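Local coordinates for protein squalene synthase HpnC (Alicyclobacillus acidocaldarius subsp. acidocaldarius, PDB 4HD1) that probably joins two isoprenoid diphosphates head to head, as squalene and phytoene synthases do, in a transferase reaction leading toward squalene, at residues A[48-53]-A[107-112]; A[169-174]-A[211-216]; A[198-203]-A[207-212]; A[218-223]-A[251-256]. All coordinates share one frame; numbering follows the deposited sequence.

Contact 1: residues A[48-53]-A[107-112]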
loop_
_atom_site.group_PDB
_atom_site.type_symbol
_atom_site.label_atom_id
_atom_site.label_comp_id
_atom_site.label_asym_id
_atom_site.label_seq_id
_atom_site.Cartn_x
_atom_site.Cartn_y
_atom_site.Cartn_z
ATOM N N TYR A 48 9.625 -4.810 -1.288
ATOM C CA TYR A 48 9.630 -3.458 -0.746
ATOM C C TYR A 48 10.616 -2.524 -1.441
ATOM O O TYR A 48 10.286 -1.350 -1.652
ATOM C CB TYR A 48 9.783 -3.466 0.773
ATOM C CG TYR A 48 8.450 -3.653 1.459
ATOM C CD1 TYR A 48 7.665 -2.552 1.812
ATOM C CD2 TYR A 48 7.943 -4.929 1.719
ATOM C CE1 TYR A 48 6.430 -2.717 2.427
ATOM C CE2 TYR A 48 6.708 -5.105 2.338
ATOM C CZ TYR A 48 5.961 -3.997 2.690
ATOM O OH TYR A 48 4.739 -4.156 3.298
ATOM N N ALA A 49 11.793 -3.029 -1.824
ATOM C CA ALA A 49 12.717 -2.235 -2.643
ATOM C C ALA A 49 12.042 -1.850 -3.957
ATOM O O ALA A 49 12.152 -0.714 -4.395
ATOM C CB ALA A 49 14.030 -2.967 -2.903
ATOM N N PHE A 50 11.309 -2.778 -4.569
ATOM C CA PHE A 50 10.533 -2.444 -5.761
ATOM C C PHE A 50 9.549 -1.285 -5.514
ATOM O O PHE A 50 9.464 -0.367 -6.329
ATOM C CB PHE A 50 9.802 -3.671 -6.322
ATOM C CG PHE A 50 8.804 -3.331 -7.400
ATOM C CD1 PHE A 50 9.193 -3.281 -8.740
ATOM C CD2 PHE A 50 7.485 -3.027 -7.073
ATOM C CE1 PHE A 50 8.282 -2.951 -9.730
ATOM C CE2 PHE A 50 6.571 -2.690 -8.058
ATOM C CZ PHE A 50 6.971 -2.654 -9.388
ATOM N N CYS A 51 8.813 -1.330 -4.403
ATOM C CA CYS A 51 7.861 -0.261 -4.060
ATOM C C CYS A 51 8.562 1.073 -3.787
ATOM O O CYS A 51 8.060 2.127 -4.169
ATOM C CB CYS A 51 6.998 -0.646 -2.856
ATOM S SG CYS A 51 5.973 -2.109 -3.107
ATOM N N ARG A 52 9.718 1.019 -3.122
ATOM C CA ARG A 52 10.539 2.205 -2.904
ATOM C C ARG A 52 10.882 2.865 -4.244
ATOM O O ARG A 52 10.833 4.088 -4.371
ATOM C CB ARG A 52 11.822 1.857 -2.137
ATOM C CG ARG A 52 12.756 3.043 -1.918
ATOM C CD ARG A 52 14.223 2.644 -1.975
ATOM N NE ARG A 52 15.091 3.806 -2.166
ATOM C CZ ARG A 52 15.832 4.375 -1.215
ATOM N NH1 ARG A 52 15.836 3.890 0.023
ATOM N NH2 ARG A 52 16.578 5.433 -1.507
ATOM N N GLY A 53 11.218 2.040 -5.234
ATOM C CA GLY A 53 11.541 2.514 -6.578
ATOM C C GLY A 53 10.399 3.291 -7.205
ATOM O O GLY A 53 10.624 4.313 -7.840
ATOM N N LEU A 107 2.647 -4.257 -11.902
ATOM C CA LEU A 107 2.151 -3.289 -12.890
ATOM C C LEU A 107 1.115 -2.327 -12.302
ATOM O O LEU A 107 1.003 -1.195 -12.749
ATOM C CB LEU A 107 1.552 -4.000 -14.109
ATOM C CG LEU A 107 2.460 -4.841 -15.011
ATOM C CD1 LEU A 107 1.619 -5.678 -15.967
ATOM C CD2 LEU A 107 3.446 -3.979 -15.785
ATOM N N ARG A 108 0.361 -2.777 -11.305
ATOM C CA ARG A 108 -0.644 -1.922 -10.672
ATOM C C ARG A 108 -0.028 -0.884 -9.744
ATOM O O ARG A 108 -0.501 0.250 -9.671
ATOM C CB ARG A 108 -1.704 -2.751 -9.955
ATOM C CG ARG A 108 -2.694 -3.340 -10.931
ATOM C CD ARG A 108 -3.804 -4.103 -10.246
ATOM N NE ARG A 108 -4.881 -4.372 -11.194
ATOM C CZ ARG A 108 -5.954 -5.109 -10.928
ATOM N NH1 ARG A 108 -6.111 -5.667 -9.734
ATOM N NH2 ARG A 108 -6.875 -5.291 -11.863
ATOM N N LEU A 109 1.038 -1.272 -9.056
ATOM C CA LEU A 109 1.770 -0.348 -8.198
ATOM C C LEU A 109 2.424 0.759 -9.010
ATOM O O LEU A 109 2.503 1.901 -8.550
ATOM C CB LEU A 109 2.820 -1.094 -7.379
ATOM C CG LEU A 109 2.223 -1.881 -6.220
ATOM C CD1 LEU A 109 3.199 -2.951 -5.756
ATOM C CD2 LEU A 109 1.813 -0.948 -5.082
ATOM N N ILE A 110 2.891 0.399 -10.208
ATOM C CA ILE A 110 3.454 1.350 -11.172
ATOM C C ILE A 110 2.357 2.299 -11.651
ATOM O O ILE A 110 2.552 3.513 -11.685
ATOM C CB ILE A 110 4.131 0.622 -12.365
ATOM C CG1 ILE A 110 5.465 0.012 -11.916
ATOM C CG2 ILE A 110 4.342 1.566 -13.548
ATOM C CD1 ILE A 110 6.115 -0.900 -12.934
ATOM N N GLU A 111 1.205 1.727 -11.996
ATOM C CA GLU A 111 0.032 2.485 -12.425
ATOM C C GLU A 111 -0.504 3.410 -11.326
ATOM O O GLU A 111 -1.010 4.483 -11.630
ATOM C CB GLU A 111 -1.060 1.530 -12.933
ATOM C CG GLU A 111 -2.385 2.175 -13.335
ATOM C CD GLU A 111 -2.324 2.953 -14.642
ATOM O OE1 GLU A 111 -1.250 2.991 -15.288
ATOM O OE2 GLU A 111 -3.365 3.534 -15.025
ATOM N N ALA A 112 -0.373 3.003 -10.062
ATOM C CA ALA A 112 -0.815 3.826 -8.929
ATOM C C ALA A 112 -0.170 5.209 -8.952
ATOM O O ALA A 112 -0.822 6.211 -8.667
ATOM C CB ALA A 112 -0.520 3.132 -7.609
#
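The ring of Phe50 meets Leu109 at its edge, near the ring plane, and Ile110 obliquely from beyond its far end. Two other rings pack on it from outside the pair: Phe106 meets it edge-to-face, and Tyr72 lies against it with the two planes inclined by about 35°. Setting CG of Phe50 opposite its own backbone N (chi1 170°) lets the ring reach across to the neighbouring helix, although its CB does not point straight there. Atom CE2 of Phe50 then rests 4.1 Å from Leu109 CD1, and the CB of the same leucine lies equally close to it. At the ring tip, Phe50 CZ is 4.0 Å from Ile110 CG1, and the two side chains cross at about a right angle. Cys51 adds a smaller apolar surface, its SG standing 3.9 Å from Leu109 CD1, so that one methyl serves both a ring edge and a sulfur. A long flat group suits position 50 because the axes of 48-53 and 107-112 approach only to 10.4 Å, while branched aliphatic residues fit closely around its end. Leu109 also packs on Pro138 of helix 137-146 and Ile110 on Glu73 of helix 65-81; the Phe50 carbonyl is hydrogen-bonded to the Tyr72 hydroxyl. The two segments run in similar directions, diverging by 26°, within the buried interior. Such apolar packing of long helices is characteristic of the all-helical isoprenoid synthase fold, in which the C-terminal end of helix 41-56 probably carries the start of the first aspartate-rich motif of the family.

Contact 2: residues A[169-174]-A[211-216]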
loop_
_atom_site.group_PDB
_atom_site.type_symbol
_atom_site.label_atom_id
_atom_site.label_comp_id
_atom_site.label_asym_id
_atom_site.label_seq_id
_atom_site.Cartn_x
_atom_site.Cartn_y
_atom_site.Cartn_z
ATOM N N ASN A 169 -5.629 5.730 6.855
ATOM C CA ASN A 169 -4.485 6.629 6.710
ATOM C C ASN A 169 -4.808 7.941 6.003
ATOM O O ASN A 169 -4.347 8.996 6.434
ATOM C CB ASN A 169 -3.317 5.921 6.031
ATOM C CG ASN A 169 -2.570 5.023 6.980
ATOM O OD1 ASN A 169 -1.955 5.492 7.933
ATOM N ND2 ASN A 169 -2.638 3.724 6.741
ATOM N N HIS A 170 -5.598 7.875 4.932
ATOM C CA HIS A 170 -6.084 9.086 4.269
ATOM C C HIS A 170 -6.802 9.988 5.236
ATOM O O HIS A 170 -6.563 11.199 5.265
ATOM C CB HIS A 170 -7.015 8.750 3.108
ATOM C CG HIS A 170 -6.303 8.327 1.843
ATOM N ND1 HIS A 170 -5.129 8.865 1.450
ATOM C CD2 HIS A 170 -6.661 7.403 0.858
ATOM C CE1 HIS A 170 -4.745 8.301 0.287
ATOM N NE2 HIS A 170 -5.686 7.409 -0.074
HETATM N N MSE A 171 -7.674 9.403 6.053
HETATM C CA MSE A 171 -8.517 10.183 6.958
HETATM C C MSE A 171 -7.729 10.879 8.068
HETATM O O MSE A 171 -8.006 12.031 8.392
HETATM C CB MSE A 171 -9.657 9.336 7.526
HETATM C CG MSE A 171 -10.640 8.813 6.477
HETATM SE SE MSE A 171 -11.381 10.181 5.281
HETATM C CE MSE A 171 -10.211 9.990 3.723
ATOM N N GLN A 172 -6.739 10.198 8.633
ATOM C CA GLN A 172 -5.883 10.837 9.630
ATOM C C GLN A 172 -4.882 11.823 9.008
ATOM O O GLN A 172 -4.201 12.548 9.733
ATOM C CB GLN A 172 -5.160 9.798 10.494
ATOM C CG GLN A 172 -3.972 9.130 9.820
ATOM C CD GLN A 172 -2.990 8.518 10.807
ATOM O OE1 GLN A 172 -3.149 8.625 12.024
ATOM N NE2 GLN A 172 -1.956 7.876 10.278
ATOM N N ASP A 173 -4.806 11.856 7.677
ATOM C CA ASP A 173 -3.818 12.685 6.973
ATOM C C ASP A 173 -4.414 13.766 6.066
ATOM O O ASP A 173 -3.766 14.192 5.115
ATOM C CB ASP A 173 -2.864 11.807 6.148
ATOM C CG ASP A 173 -1.895 11.001 7.005
ATOM O OD1 ASP A 173 -1.723 11.309 8.206
ATOM O OD2 ASP A 173 -1.291 10.053 6.463
ATOM N N ILE A 174 -5.632 14.211 6.361
ATOM C CA ILE A 174 -6.282 15.264 5.572
ATOM C C ILE A 174 -5.400 16.519 5.491
ATOM O O ILE A 174 -5.223 17.090 4.411
ATOM C CB ILE A 174 -7.683 15.638 6.129
ATOM C CG1 ILE A 174 -8.576 14.402 6.319
ATOM C CG2 ILE A 174 -8.374 16.657 5.237
ATOM C CD1 ILE A 174 -8.923 13.652 5.049
ATOM N N ARG A 211 -19.480 14.532 9.818
ATOM C CA ARG A 211 -20.347 13.426 9.410
ATOM C C ARG A 211 -19.797 12.668 8.205
ATOM O O ARG A 211 -19.982 11.457 8.096
ATOM C CB ARG A 211 -21.763 13.918 9.115
ATOM C CG ARG A 211 -22.608 14.138 10.356
ATOM C CD ARG A 211 -24.040 14.508 10.005
ATOM N NE ARG A 211 -24.856 14.667 11.208
ATOM C CZ ARG A 211 -24.997 15.804 11.885
ATOM N NH1 ARG A 211 -24.382 16.914 11.486
ATOM N NH2 ARG A 211 -25.760 15.834 12.969
ATOM N N CYS A 212 -19.126 13.382 7.307
ATOM C CA CYS A 212 -18.495 12.755 6.149
ATOM C C CYS A 212 -17.300 11.882 6.541
ATOM O O CYS A 212 -17.159 10.760 6.046
ATOM C CB CYS A 212 -18.058 13.804 5.133
ATOM S SG CYS A 212 -17.174 13.084 3.735
ATOM N N ILE A 213 -16.445 12.411 7.416
ATOM C CA ILE A 213 -15.327 11.658 7.982
ATOM C C ILE A 213 -15.860 10.396 8.671
ATOM O O ILE A 213 -15.333 9.301 8.458
ATOM C CB ILE A 213 -14.502 12.506 8.985
ATOM C CG1 ILE A 213 -14.065 13.852 8.375
ATOM C CG2 ILE A 213 -13.307 11.722 9.514
ATOM C CD1 ILE A 213 -12.985 13.791 7.309
ATOM N N ALA A 214 -16.918 10.556 9.468
ATOM C CA ALA A 214 -17.572 9.431 10.146
ATOM C C ALA A 214 -18.037 8.356 9.172
ATOM O O ALA A 214 -17.849 7.173 9.431
ATOM C CB ALA A 214 -18.728 9.915 11.013
ATOM N N LEU A 215 -18.624 8.767 8.050
ATOM C CA LEU A 215 -19.049 7.820 7.021
ATOM C C LEU A 215 -17.877 6.998 6.472
ATOM O O LEU A 215 -18.010 5.790 6.258
ATOM C CB LEU A 215 -19.766 8.540 5.877
ATOM C CG LEU A 215 -20.296 7.638 4.754
ATOM C CD1 LEU A 215 -21.413 6.730 5.256
ATOM C CD2 LEU A 215 -20.757 8.455 3.556
ATOM N N GLU A 216 -16.741 7.656 6.251
ATOM C CA GLU A 216 -15.538 6.979 5.749
ATOM C C GLU A 216 -14.976 6.006 6.782
ATOM O O GLU A 216 -14.618 4.873 6.449
ATOM C CB GLU A 216 -14.453 7.984 5.324
ATOM C CG GLU A 216 -14.912 9.120 4.413
ATOM C CD GLU A 216 -15.712 8.668 3.196
ATOM O OE1 GLU A 216 -15.799 7.454 2.912
ATOM O OE2 GLU A 216 -16.263 9.545 2.509
#
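Glu216, whose aliphatic part touches Met171, has its OE1 held in a salt bridge by NH1 of Arg219, three residues further along the same helix. That guanidinium nitrogen also pairs with OD2 of Asp189, which lies close to OE2 of Glu216, and its positive charge would be expected to ease the nearness of the two carboxylates. The setting is helix-on-helix packing in the all-alpha isoprenoid synthase fold: the C-terminal end of helix 152-172 lies against the early part of helix 207-227, with the CA atoms of Met171 and Ile213 7.0 Å apart. Glutamate suits its place by doing two jobs. Its CB points at the other helix and offers a hydrocarbon surface, while a bend at chi2 (-50°) turns the carboxylate away toward its polar partners. Met171, modelled as selenomethionine, is also bent, and its SE lies 3.8 Å from Glu216 CB and equally close to CG, the two chains passing at a slant. Met171 CG lies 4.1 Å from Glu216 CB. Trp125 touches Glu216 from helix 125-135, and Ile256 of helix 236-257 packs on both Met171 and Ile213, adding a third helix to the apolar patch. Ile213 is a branched residue whose end, rather than its CB, reaches the partner: its CD1 stands 4.4 Å from Met171 SE.

Contact 3: residues A[198-203]-A[207-212]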
loop_
_atom_site.group_PDB
_atom_site.type_symbol
_atom_site.label_atom_id
_atom_site.label_comp_id
_atom_site.label_asym_id
_atom_site.label_seq_id
_atom_site.Cartn_x
_atom_site.Cartn_y
_atom_site.Cartn_z
ATOM N N ASP A 198 -14.350 23.038 -0.344
ATOM C CA ASP A 198 -13.932 24.336 0.198
ATOM C C ASP A 198 -13.776 24.318 1.717
ATOM O O ASP A 198 -12.875 24.961 2.255
ATOM C CB ASP A 198 -14.902 25.449 -0.220
ATOM C CG ASP A 198 -14.433 26.205 -1.455
ATOM O OD1 ASP A 198 -15.264 26.910 -2.069
ATOM O OD2 ASP A 198 -13.239 26.107 -1.812
ATOM N N ASP A 199 -14.657 23.583 2.396
ATOM C CA ASP A 199 -14.556 23.383 3.841
ATOM C C ASP A 199 -13.216 22.749 4.211
ATOM O O ASP A 199 -12.567 23.170 5.171
ATOM C CB ASP A 199 -15.703 22.504 4.350
ATOM C CG ASP A 199 -17.053 23.200 4.299
ATOM O OD1 ASP A 199 -17.137 24.388 4.689
ATOM O OD2 ASP A 199 -18.038 22.543 3.887
ATOM N N ILE A 200 -12.815 21.741 3.434
ATOM C CA ILE A 200 -11.555 21.030 3.642
ATOM C C ILE A 200 -10.371 21.966 3.392
ATOM O O ILE A 200 -9.416 21.992 4.173
ATOM C CB ILE A 200 -11.451 19.764 2.741
ATOM C CG1 ILE A 200 -12.620 18.791 2.990
ATOM C CG2 ILE A 200 -10.101 19.072 2.899
ATOM C CD1 ILE A 200 -12.732 18.250 4.406
ATOM N N ARG A 201 -10.447 22.732 2.306
ATOM C CA ARG A 201 -9.409 23.705 1.962
ATOM C C ARG A 201 -9.274 24.776 3.054
ATOM O O ARG A 201 -8.160 25.137 3.445
ATOM C CB ARG A 201 -9.679 24.337 0.579
ATOM C CG ARG A 201 -9.621 23.333 -0.579
ATOM C CD ARG A 201 -9.818 24.006 -1.939
ATOM N NE ARG A 201 -9.728 23.027 -3.035
ATOM C CZ ARG A 201 -10.768 22.545 -3.726
ATOM N NH1 ARG A 201 -12.007 22.969 -3.464
ATOM N NH2 ARG A 201 -10.563 21.651 -4.695
ATOM N N ALA A 202 -10.414 25.256 3.556
ATOM C CA ALA A 202 -10.446 26.246 4.640
ATOM C C ALA A 202 -10.369 25.591 6.026
ATOM O O ALA A 202 -10.694 26.220 7.037
ATOM C CB ALA A 202 -11.690 27.119 4.524
ATOM N N ARG A 203 -9.944 24.327 6.055
ATOM C CA ARG A 203 -9.703 23.568 7.295
ATOM C C ARG A 203 -10.812 23.721 8.347
ATOM O O ARG A 203 -10.533 23.774 9.565
ATOM C CB ARG A 203 -8.320 23.912 7.878
ATOM C CG ARG A 203 -7.172 23.661 6.895
ATOM C CD ARG A 203 -5.819 24.148 7.402
ATOM N NE ARG A 203 -5.214 23.222 8.358
ATOM C CZ ARG A 203 -5.139 23.434 9.668
ATOM N NH1 ARG A 203 -5.626 24.550 10.197
ATOM N NH2 ARG A 203 -4.570 22.534 10.453
ATOM N N ASP A 207 -20.186 20.476 10.801
ATOM C CA ASP A 207 -20.960 19.266 11.081
ATOM C C ASP A 207 -21.024 18.330 9.876
ATOM O O ASP A 207 -21.001 17.111 10.037
ATOM C CB ASP A 207 -22.373 19.619 11.563
ATOM C CG ASP A 207 -22.451 19.792 13.074
ATOM O OD1 ASP A 207 -21.598 19.229 13.794
ATOM O OD2 ASP A 207 -23.377 20.482 13.546
ATOM N N GLY A 208 -21.096 18.908 8.679
ATOM C CA GLY A 208 -21.077 18.139 7.436
ATOM C C GLY A 208 -19.761 17.408 7.249
ATOM O O GLY A 208 -19.744 16.216 6.926
ATOM N N VAL A 209 -18.663 18.133 7.463
ATOM C CA VAL A 209 -17.314 17.572 7.407
ATOM C C VAL A 209 -17.172 16.391 8.370
ATOM O O VAL A 209 -16.737 15.315 7.968
ATOM C CB VAL A 209 -16.237 18.646 7.697
ATOM C CG1 VAL A 209 -14.875 18.015 7.960
ATOM C CG2 VAL A 209 -16.144 19.629 6.541
ATOM N N ARG A 210 -17.563 16.601 9.627
ATOM C CA ARG A 210 -17.454 15.581 10.673
ATOM C C ARG A 210 -18.285 14.332 10.374
ATOM O O ARG A 210 -17.839 13.212 10.634
ATOM C CB ARG A 210 -17.824 16.168 12.037
ATOM C CG ARG A 210 -16.779 17.121 12.598
ATOM C CD ARG A 210 -17.319 17.905 13.783
ATOM N NE ARG A 210 -16.345 18.875 14.287
ATOM C CZ ARG A 210 -15.522 18.664 15.313
ATOM N NH1 ARG A 210 -15.542 17.511 15.972
ATOM N NH2 ARG A 210 -14.675 19.614 15.688
ATOM N N ARG A 211 -19.480 14.532 9.818
ATOM C CA ARG A 211 -20.347 13.426 9.410
ATOM C C ARG A 211 -19.797 12.668 8.205
ATOM O O ARG A 211 -19.982 11.457 8.096
ATOM C CB ARG A 211 -21.763 13.918 9.115
ATOM C CG ARG A 211 -22.608 14.138 10.356
ATOM C CD ARG A 211 -24.040 14.508 10.005
ATOM N NE ARG A 211 -24.856 14.667 11.208
ATOM C CZ ARG A 211 -24.997 15.804 11.885
ATOM N NH1 ARG A 211 -24.382 16.914 11.486
ATOM N NH2 ARG A 211 -25.760 15.834 12.969
ATOM N N CYS A 212 -19.126 13.382 7.307
ATOM C CA CYS A 212 -18.495 12.755 6.149
ATOM C C CYS A 212 -17.300 11.882 6.541
ATOM O O CYS A 212 -17.159 10.760 6.046
ATOM C CB CYS A 212 -18.058 13.804 5.133
ATOM S SG CYS A 212 -17.174 13.084 3.735
#
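Val209 packs closely against Asp199 and Ile200 where two helices follow each other across a short turn. Helix 197-201 ends in a Schellman motif whose C-prime residue is Arg203, with positive phi (45°); Arg203 N bonds to Ile200 O, and Arg204 N reaches back to Asp199 O. This reversal lets helix 207-227 start beside the helix just finished. The tight part is one valine facing two consecutive residues of the other helix. With chi1 at 167°, its CG1 lies opposite the backbone N and its CG2 beside it, so each methyl has its own target. CG2 of Val209 is 3.6 Å from Asp199 CB, and Val209 CG1 is 4.2 Å from Ile200 CD1. A compact branched residue suits this position, since it serves both neighbours at once. The carboxylate of buried Asp199 is well supplied beyond the valine: OD2 is hydrogen-bonded to Thr196 N, and OD1 forms a salt bridge with Arg204 NH2. Ile200 also packs on Leu190 and Ile174. The solvent side of helix 197-201 is looser, carrying charged residues such as Asp198 and Arg201, at home on an exposed surface. Their ion pair is long, with 3.8 Å between Arg201 NH1 and Asp198 OD2.

Contact 4: residues A[218-223]-A[251-256]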
loop_
_atom_site.group_PDB
_atom_site.type_symbol
_atom_site.label_atom_id
_atom_site.label_comp_id
_atom_site.label_asym_id
_atom_site.label_seq_id
_atom_site.Cartn_x
_atom_site.Cartn_y
_atom_site.Cartn_z
ATOM N N ASP A 218 -16.613 4.472 9.157
ATOM C CA ASP A 218 -17.522 3.320 9.167
ATOM C C ASP A 218 -17.254 2.363 8.009
ATOM O O ASP A 218 -17.248 1.146 8.201
ATOM C CB ASP A 218 -18.991 3.771 9.113
ATOM C CG ASP A 218 -19.429 4.547 10.351
ATOM O OD1 ASP A 218 -18.616 4.749 11.280
ATOM O OD2 ASP A 218 -20.610 4.960 10.387
ATOM N N ARG A 219 -17.046 2.915 6.813
ATOM C CA ARG A 219 -16.757 2.119 5.619
ATOM C C ARG A 219 -15.490 1.287 5.807
ATOM O O ARG A 219 -15.449 0.102 5.444
ATOM C CB ARG A 219 -16.588 3.020 4.398
ATOM C CG ARG A 219 -17.879 3.566 3.815
ATOM C CD ARG A 219 -17.596 4.180 2.456
ATOM N NE ARG A 219 -18.803 4.607 1.750
ATOM C CZ ARG A 219 -19.072 5.864 1.412
ATOM N NH1 ARG A 219 -18.222 6.838 1.707
ATOM N NH2 ARG A 219 -20.196 6.150 0.771
ATOM N N ALA A 220 -14.469 1.924 6.383
ATOM C CA ALA A 220 -13.170 1.298 6.623
ATOM C C ALA A 220 -13.261 0.243 7.724
ATOM O O ALA A 220 -12.661 -0.831 7.615
ATOM C CB ALA A 220 -12.112 2.350 6.954
ATOM N N GLN A 221 -14.028 0.543 8.771
ATOM C CA GLN A 221 -14.272 -0.423 9.838
ATOM C C GLN A 221 -14.961 -1.684 9.300
ATOM O O GLN A 221 -14.593 -2.799 9.668
ATOM C CB GLN A 221 -15.076 0.214 10.977
ATOM C CG GLN A 221 -15.191 -0.650 12.228
ATOM C CD GLN A 221 -13.844 -0.961 12.863
ATOM O OE1 GLN A 221 -13.150 -0.065 13.365
ATOM N NE2 GLN A 221 -13.471 -2.239 12.851
ATOM N N ALA A 222 -15.938 -1.499 8.413
ATOM C CA ALA A 222 -16.637 -2.617 7.775
ATOM C C ALA A 222 -15.682 -3.437 6.915
ATOM O O ALA A 222 -15.783 -4.667 6.861
ATOM C CB ALA A 222 -17.810 -2.115 6.943
ATOM N N LEU A 223 -14.750 -2.755 6.255
ATOM C CA LEU A 223 -13.721 -3.436 5.468
ATOM C C LEU A 223 -12.734 -4.232 6.335
ATOM O O LEU A 223 -12.383 -5.366 5.997
ATOM C CB LEU A 223 -13.004 -2.458 4.529
ATOM C CG LEU A 223 -13.862 -1.977 3.344
ATOM C CD1 LEU A 223 -13.218 -0.775 2.660
ATOM C CD2 LEU A 223 -14.156 -3.105 2.348
ATOM N N ALA A 251 -6.928 1.148 15.344
ATOM C CA ALA A 251 -6.515 2.167 16.308
ATOM C C ALA A 251 -6.490 3.559 15.688
ATOM O O ALA A 251 -6.718 4.549 16.383
ATOM C CB ALA A 251 -5.167 1.823 16.915
ATOM N N ILE A 252 -6.219 3.636 14.386
ATOM C CA ILE A 252 -6.264 4.923 13.681
ATOM C C ILE A 252 -7.703 5.437 13.641
ATOM O O ILE A 252 -7.957 6.612 13.923
ATOM C CB ILE A 252 -5.644 4.846 12.264
ATOM C CG1 ILE A 252 -4.120 4.693 12.363
ATOM C CG2 ILE A 252 -5.999 6.087 11.441
ATOM C CD1 ILE A 252 -3.421 4.351 11.059
ATOM N N LEU A 253 -8.639 4.546 13.318
ATOM C CA LEU A 253 -10.065 4.881 13.308
ATOM C C LEU A 253 -10.541 5.324 14.689
ATOM O O LEU A 253 -11.283 6.298 14.812
ATOM C CB LEU A 253 -10.904 3.693 12.826
ATOM C CG LEU A 253 -10.658 3.151 11.413
ATOM C CD1 LEU A 253 -11.615 2.003 11.123
ATOM C CD2 LEU A 253 -10.765 4.236 10.347
ATOM N N ALA A 254 -10.091 4.607 15.717
ATOM C CA ALA A 254 -10.477 4.883 17.097
ATOM C C ALA A 254 -10.016 6.261 17.565
ATOM O O ALA A 254 -10.738 6.941 18.285
ATOM C CB ALA A 254 -9.956 3.789 18.024
ATOM N N ALA A 255 -8.826 6.677 17.141
ATOM C CA ALA A 255 -8.317 8.014 17.463
ATOM C C ALA A 255 -9.100 9.118 16.746
ATOM O O ALA A 255 -9.276 10.210 17.292
ATOM C CB ALA A 255 -6.833 8.119 17.143
ATOM N N ILE A 256 -9.560 8.830 15.527
ATOM C CA ILE A 256 -10.387 9.763 14.755
ATOM C C ILE A 256 -11.738 9.960 15.445
ATOM O O ILE A 256 -12.206 11.091 15.603
ATOM C CB ILE A 256 -10.562 9.296 13.287
ATOM C CG1 ILE A 256 -9.238 9.434 12.524
ATOM C CG2 ILE A 256 -11.659 10.091 12.579
ATOM C CD1 ILE A 256 -9.168 8.635 11.239
#
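Leu253 points its fork at Ala220 and Gln221, one methyl to each. Its CG lies opposite the carbonyl carbon (chi1 -61°), and the chain runs extended to CD1, with CD2 branching off toward Ala220. Leu253 CD2 comes within 4.1 Å of Ala220 CB, and alanine is small enough for the leucine to settle close to the helix. Leu253 CD1 lies 3.7 Å from Gln221 N and 3.9 Å from Gln221 CB. The glutamine then folds back on this methyl: CG is opposite the backbone N (chi1 -171°), and a bend at chi2 (61°) brings Gln221 OE1 to 3.4 Å from Leu253 CD1, a van der Waals touch. What fixes the amide is polar and comes from outside the pair, for OE1 is hydrogen-bonded to Arg257 NH2, while NE2 bonds to Asp225 OD1 and Glu250 OE2. Glutamine suits this border because its CB and amide end close over the leucine methyl, and the amide serves as both acceptor and donor among charged neighbours. Leu253 also packs on Val217 and Phe224, and on Ala168 of helix 152-172. Segments 218-223 and 251-256 run in broadly opposite directions, so the successive helices carrying them pair here as an antiparallel helical hairpin.

Contact 1 comes first along the chain and stands apart, joining helices 41-56 and 104-118; its centre is about 25 Å from that of contact 2 and about 32 Å from that of contact 3. The other three cluster along helix 207-227: contact 3 uses its first turns, contact 2 overlaps it at Arg211 and Cys212 and continues onward, and contact 4 uses its second half. Centre to centre, contact 2 lies about 10 Å from contact 3 and about 9 Å from contact 4; it touches the former through Ile174 with Ile200, the latter through Ile256 with Met171 and Ile213, and Ile252 with Asn169 and Gln172. One long helix thus ties helices 152-172, 197-201 and 236-257 together.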